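Local structure of xylulose kinase (Escherichia coli, 2NLX) at residues G237-G242 against F277-P282; L298-K303 against R363-G368. The protein catalyses the ATP-dependent phosphorylation of D-xylulose to D-xylulose 5-phosphate and, less efficiently, of 1-deoxy-D-xylulose, working as a homodimer. All blocks are in the same frame, centred on the assembly; numbering follows the deposited sequence.

Contact 1 of 2, residues G237-G242 against F277-P282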
loop_
_atom_site.group_PDB
_atom_site.type_symbol
_atom_site.label_atom_id
_atom_site.label_comp_id
_atom_site.label_asym_id
_atom_site.label_seq_id
_atom_site.Cartn_x
_atom_site.Cartn_y
_atom_site.Cartn_z
ATOM N N GLY A 237 -27.783 15.414 19.339
ATOM C CA GLY A 237 -26.667 14.788 20.023
ATOM C C GLY A 237 -25.878 15.818 20.813
ATOM O O GLY A 237 -25.482 15.574 21.946
ATOM N N ALA A 238 -25.653 16.983 20.221
ATOM C CA ALA A 238 -24.923 18.038 20.903
ATOM C C ALA A 238 -25.657 18.518 22.164
ATOM O O ALA A 238 -25.035 18.784 23.193
ATOM C CB ALA A 238 -24.690 19.207 19.947
ATOM N N VAL A 239 -26.980 18.641 22.095
ATOM C CA VAL A 239 -27.735 19.086 23.267
ATOM C C VAL A 239 -27.550 18.073 24.392
ATOM O O VAL A 239 -27.374 18.447 25.547
ATOM C CB VAL A 239 -29.247 19.237 22.956
ATOM C CG1 VAL A 239 -30.022 19.510 24.244
ATOM C CG2 VAL A 239 -29.460 20.374 21.978
ATOM N N GLY A 240 -27.580 16.793 24.037
ATOM C CA GLY A 240 -27.407 15.741 25.024
ATOM C C GLY A 240 -26.105 15.870 25.790
ATOM O O GLY A 240 -26.068 15.740 27.021
ATOM N N VAL A 241 -25.034 16.145 25.052
ATOM C CA VAL A 241 -23.701 16.293 25.626
ATOM C C VAL A 241 -23.555 17.622 26.350
ATOM O O VAL A 241 -22.636 17.803 27.144
ATOM C CB VAL A 241 -22.617 16.146 24.520
ATOM C CG1 VAL A 241 -21.235 16.517 25.052
ATOM C CG2 VAL A 241 -22.602 14.706 24.026
ATOM N N GLY A 242 -24.473 18.544 26.082
ATOM C CA GLY A 242 -24.437 19.835 26.742
ATOM C C GLY A 242 -23.876 20.961 25.901
ATOM O O GLY A 242 -23.584 22.038 26.419
ATOM N N PHE A 277 -25.517 25.558 10.438
ATOM C CA PHE A 277 -26.934 25.279 10.590
ATOM C C PHE A 277 -27.473 25.916 11.866
ATOM O O PHE A 277 -26.708 26.320 12.746
ATOM C CB PHE A 277 -27.160 23.767 10.702
ATOM C CG PHE A 277 -26.857 23.002 9.458
ATOM C CD1 PHE A 277 -26.042 21.869 9.512
ATOM C CD2 PHE A 277 -27.405 23.382 8.237
ATOM C CE1 PHE A 277 -25.773 21.116 8.360
ATOM C CE2 PHE A 277 -27.145 22.641 7.077
ATOM C CZ PHE A 277 -26.322 21.501 7.139
ATOM N N CYS A 278 -28.786 26.019 11.958
ATOM C CA CYS A 278 -29.410 26.446 13.186
ATOM C C CYS A 278 -29.221 25.349 14.219
ATOM O O CYS A 278 -29.308 24.177 13.902
ATOM C CB CYS A 278 -30.890 26.722 12.944
ATOM S SG CYS A 278 -31.286 28.215 12.041
ATOM N N HIS A 279 -28.955 25.728 15.458
ATOM C CA HIS A 279 -28.968 24.772 16.559
ATOM C C HIS A 279 -30.377 24.292 16.868
ATOM O O HIS A 279 -31.344 24.812 16.342
ATOM C CB HIS A 279 -28.317 25.367 17.803
ATOM C CG HIS A 279 -27.723 24.355 18.731
ATOM N ND1 HIS A 279 -27.815 23.001 18.519
ATOM C CD2 HIS A 279 -27.056 24.505 19.892
ATOM C CE1 HIS A 279 -27.215 22.362 19.501
ATOM N NE2 HIS A 279 -26.744 23.252 20.347
ATOM N N ALA A 280 -30.480 23.287 17.719
ATOM C CA ALA A 280 -31.770 22.796 18.162
ATOM C C ALA A 280 -32.197 23.531 19.411
ATOM O O ALA A 280 -32.991 23.053 20.194
ATOM C CB ALA A 280 -31.712 21.325 18.404
ATOM N N LEU A 281 -31.639 24.715 19.579
ATOM C CA LEU A 281 -31.949 25.551 20.703
ATOM C C LEU A 281 -32.302 26.933 20.208
ATOM O O LEU A 281 -31.892 27.327 19.138
ATOM C CB LEU A 281 -30.773 25.588 21.661
ATOM C CG LEU A 281 -30.506 24.300 22.433
ATOM C CD1 LEU A 281 -29.238 24.400 23.207
ATOM C CD2 LEU A 281 -31.646 23.935 23.349
ATOM N N PRO A 282 -33.091 27.650 20.990
ATOM C CA PRO A 282 -33.433 29.033 20.683
ATOM C C PRO A 282 -32.232 29.948 20.630
ATOM O O PRO A 282 -31.456 30.000 21.566
ATOM C CB PRO A 282 -34.332 29.421 21.841
ATOM C CG PRO A 282 -34.894 28.231 22.270
ATOM C CD PRO A 282 -33.905 27.143 22.093
#

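Contact 2 of 2, residues L298-K303 against R363-G368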
loop_
_atom_site.group_PDB
_atom_site.type_symbol
_atom_site.label_atom_id
_atom_site.label_comp_id
_atom_site.label_asym_id
_atom_site.label_seq_id
_atom_site.Cartn_x
_atom_site.Cartn_y
_atom_site.Cartn_z
ATOM N N LEU A 298 -9.062 2.621 13.863
ATOM C CA LEU A 298 -8.258 1.960 14.863
ATOM C C LEU A 298 -8.538 0.477 14.921
ATOM O O LEU A 298 -7.662 -0.311 15.220
ATOM C CB LEU A 298 -8.409 2.618 16.227
ATOM C CG LEU A 298 -7.946 4.063 16.277
ATOM C CD1 LEU A 298 -7.904 4.626 17.665
ATOM C CD2 LEU A 298 -6.623 4.207 15.637
ATOM N N ASP A 299 -9.760 0.098 14.603
ATOM C CA ASP A 299 -10.114 -1.298 14.486
ATOM C C ASP A 299 -9.507 -1.934 13.262
ATOM O O ASP A 299 -8.995 -3.035 13.312
ATOM C CB ASP A 299 -11.623 -1.448 14.434
ATOM C CG ASP A 299 -12.230 -1.544 15.790
ATOM O OD1 ASP A 299 -13.451 -1.373 15.906
ATOM O OD2 ASP A 299 -11.567 -1.775 16.809
ATOM N N TRP A 300 -9.600 -1.234 12.149
ATOM C CA TRP A 300 -9.197 -1.783 10.879
ATOM C C TRP A 300 -7.710 -2.061 10.921
ATOM O O TRP A 300 -7.243 -3.068 10.419
ATOM C CB TRP A 300 -9.548 -0.804 9.760
ATOM C CG TRP A 300 -8.715 -0.961 8.549
ATOM C CD1 TRP A 300 -8.908 -1.834 7.545
ATOM C CD2 TRP A 300 -7.544 -0.222 8.219
ATOM N NE1 TRP A 300 -7.925 -1.696 6.602
ATOM C CE2 TRP A 300 -7.075 -0.706 6.999
ATOM C CE3 TRP A 300 -6.838 0.806 8.841
ATOM C CZ2 TRP A 300 -5.946 -0.200 6.388
ATOM C CZ3 TRP A 300 -5.724 1.299 8.243
ATOM C CH2 TRP A 300 -5.286 0.804 7.028
ATOM N N ALA A 301 -6.981 -1.160 11.565
ATOM C CA ALA A 301 -5.532 -1.198 11.625
ATOM C C ALA A 301 -5.060 -2.220 12.619
ATOM O O ALA A 301 -4.000 -2.793 12.477
ATOM C CB ALA A 301 -5.019 0.130 12.007
ATOM N N ALA A 302 -5.857 -2.438 13.644
ATOM C CA ALA A 302 -5.519 -3.422 14.635
ATOM C C ALA A 302 -5.625 -4.817 14.069
ATOM O O ALA A 302 -5.006 -5.746 14.556
ATOM C CB ALA A 302 -6.387 -3.267 15.828
ATOM N N LYS A 303 -6.396 -4.965 13.016
ATOM C CA LYS A 303 -6.532 -6.262 12.412
ATOM C C LYS A 303 -5.576 -6.462 11.252
ATOM O O LYS A 303 -5.015 -7.530 11.079
ATOM C CB LYS A 303 -7.959 -6.504 11.961
ATOM C CG LYS A 303 -8.210 -7.932 11.583
ATOM C CD LYS A 303 -6.905 -8.717 11.628
ATOM C CE LYS A 303 -7.133 -10.195 11.878
ATOM N NZ LYS A 303 -7.698 -10.875 10.686
ATOM N N ARG A 363 1.925 3.075 14.440
ATOM C CA ARG A 363 2.173 4.423 14.892
ATOM C C ARG A 363 1.913 5.412 13.787
ATOM O O ARG A 363 1.566 6.554 14.027
ATOM C CB ARG A 363 3.610 4.563 15.345
ATOM C CG ARG A 363 3.909 5.926 15.876
ATOM C CD ARG A 363 5.339 6.276 15.844
ATOM N NE ARG A 363 6.007 5.804 17.046
ATOM C CZ ARG A 363 5.839 6.323 18.244
ATOM N NH1 ARG A 363 5.032 7.352 18.414
ATOM N NH2 ARG A 363 6.486 5.814 19.275
ATOM N N ALA A 364 2.110 4.951 12.568
ATOM C CA ALA A 364 1.795 5.713 11.392
ATOM C C ALA A 364 0.310 5.966 11.280
ATOM O O ALA A 364 -0.102 7.010 10.803
ATOM C CB ALA A 364 2.314 5.006 10.166
ATOM N N VAL A 365 -0.492 5.010 11.717
ATOM C CA VAL A 365 -1.928 5.167 11.643
ATOM C C VAL A 365 -2.429 6.188 12.644
ATOM O O VAL A 365 -3.118 7.115 12.286
ATOM C CB VAL A 365 -2.688 3.831 11.797
ATOM C CG1 VAL A 365 -4.153 4.078 12.035
ATOM C CG2 VAL A 365 -2.513 2.964 10.586
ATOM N N LEU A 366 -2.054 6.020 13.899
ATOM C CA LEU A 366 -2.486 6.929 14.932
ATOM C C LEU A 366 -2.145 8.348 14.558
ATOM O O LEU A 366 -2.930 9.256 14.765
ATOM C CB LEU A 366 -1.840 6.584 16.268
ATOM C CG LEU A 366 -1.995 5.194 16.855
ATOM C CD1 LEU A 366 -1.586 5.200 18.280
ATOM C CD2 LEU A 366 -3.387 4.699 16.721
ATOM N N GLU A 367 -0.956 8.540 14.014
ATOM C CA GLU A 367 -0.518 9.873 13.631
ATOM C C GLU A 367 -1.277 10.405 12.449
ATOM O O GLU A 367 -1.688 11.565 12.443
ATOM C CB GLU A 367 0.986 9.889 13.336
ATOM C CG GLU A 367 1.844 9.372 14.491
ATOM C CD GLU A 367 3.336 9.483 14.210
ATOM O OE1 GLU A 367 3.735 9.304 13.032
ATOM O OE2 GLU A 367 4.095 9.738 15.178
ATOM N N GLY A 368 -1.454 9.555 11.446
ATOM C CA GLY A 368 -2.174 9.958 10.253
ATOM C C GLY A 368 -3.585 10.387 10.596
ATOM O O GLY A 368 -4.017 11.467 10.186
#

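Contact 1 of 2, residues G237-G242 against F277-P282
Ala238 and Val239, the two residues that meet His279 here, also close the end of their helix: the backbone N of Gly242 is held 3.0 Å from Val239 O and more weakly by Ala238 O. With Gly242 at positive phi, this is a Schellman motif, and the chain turns out of the helix just beyond the contact. Between the two segments the packing is apolar. Val239 carries most of it through CG2: with CG1 anti to the backbone N (chi1 172°), CG2 is left beside that N and meets three residues in turn. It lies 3.9 Å from CE1 of His279, 4.1 Å from CG of Leu281 and 4.3 Å from CB of Ala280. CB of Ala238 comes to the same imidazole carbon, CE1 of His279, at 4.1 Å. Both helix groups approach that ring at a slant, while CG of Leu281, from its own segment, sits over one face toward the rim. Helix 233-241 begins at Asp233, the inferred proton acceptor, whose side chain is about 10 Å from that of Ala238, and segment 277-282 leaves an edge strand of the C-terminal sheet; the contact thus joins the two actin-like halves of an FGGY kinase. His279 reaches inward because its CG swings anti to the backbone N (chi1 -153°), bringing the ring end close although CB itself does not aim at the helix. Its buried NE2 is satisfied by a hydrogen bond to Met243 O, two residues past the helix end, which should fix the ring's rotation. Phe260 of strand 257-262 meets the imidazole with planes about 55° apart and also touches Ala238.

Contact 2 of 2, residues L298-K303 against R363-G368
Two helices of the C-terminal domain run side by side and nearly antiparallel here, with Leu298, Trp300 and Ala301 of helix 297-304 meeting Val365 and Leu366 of helix 358-381. The axes of the two short segments come within 10.5 Å of each other at 168°. The CB of Val365 points toward the partner helix, and both methyls are offered to Ala301: CG1 and CG2 each lie 4.0 Å from Ala301 CB, so the small side chain faces the fork of the valine. CG1 is anti to the backbone N (chi1 167°), which puts CG2 beside that N, from where it also reaches CZ3 of Trp300 at 4.3 Å, meeting the indole at a slant. Toward the other flank the leucines face each other through their CD2 methyls, their side chains crossing at about a right angle; Leu298 CD2 also reaches Val365 CG1 at 4.4 Å. Leu366 goes on to Ile314 and Ala317 of helix 310-317 and to Met405 of helix 400-410. Trp300 also takes part in the dimer: its ring meets His354 of the second subunit edge-to-face. Apolar pairing of near-antiparallel helices in this way is in keeping with the helical layers that flank the sheets of the actin-like ATPase fold.

How the contacts relate
The centre of contact 1 is about 11 Å from the centre of the chain, that of contact 2 about 24 Å, yet both are essentially buried. Their centres are 31 Å apart and no atoms touch; in sequence, both segments of contact 1 precede those of contact 2. They share no helix or strand. Contact 1 joins a helix end of the N-terminal half to a loop of the C-terminal half, its side chains about 10 Å from those of the inferred proton acceptor and of a substrate-binding residue, and places a hydrogen-bonded imidazole among methyl groups. Contact 2 stays inside the C-terminal domain, pairs two helices by apolar side chains alone, and borders the second subunit instead of the active site.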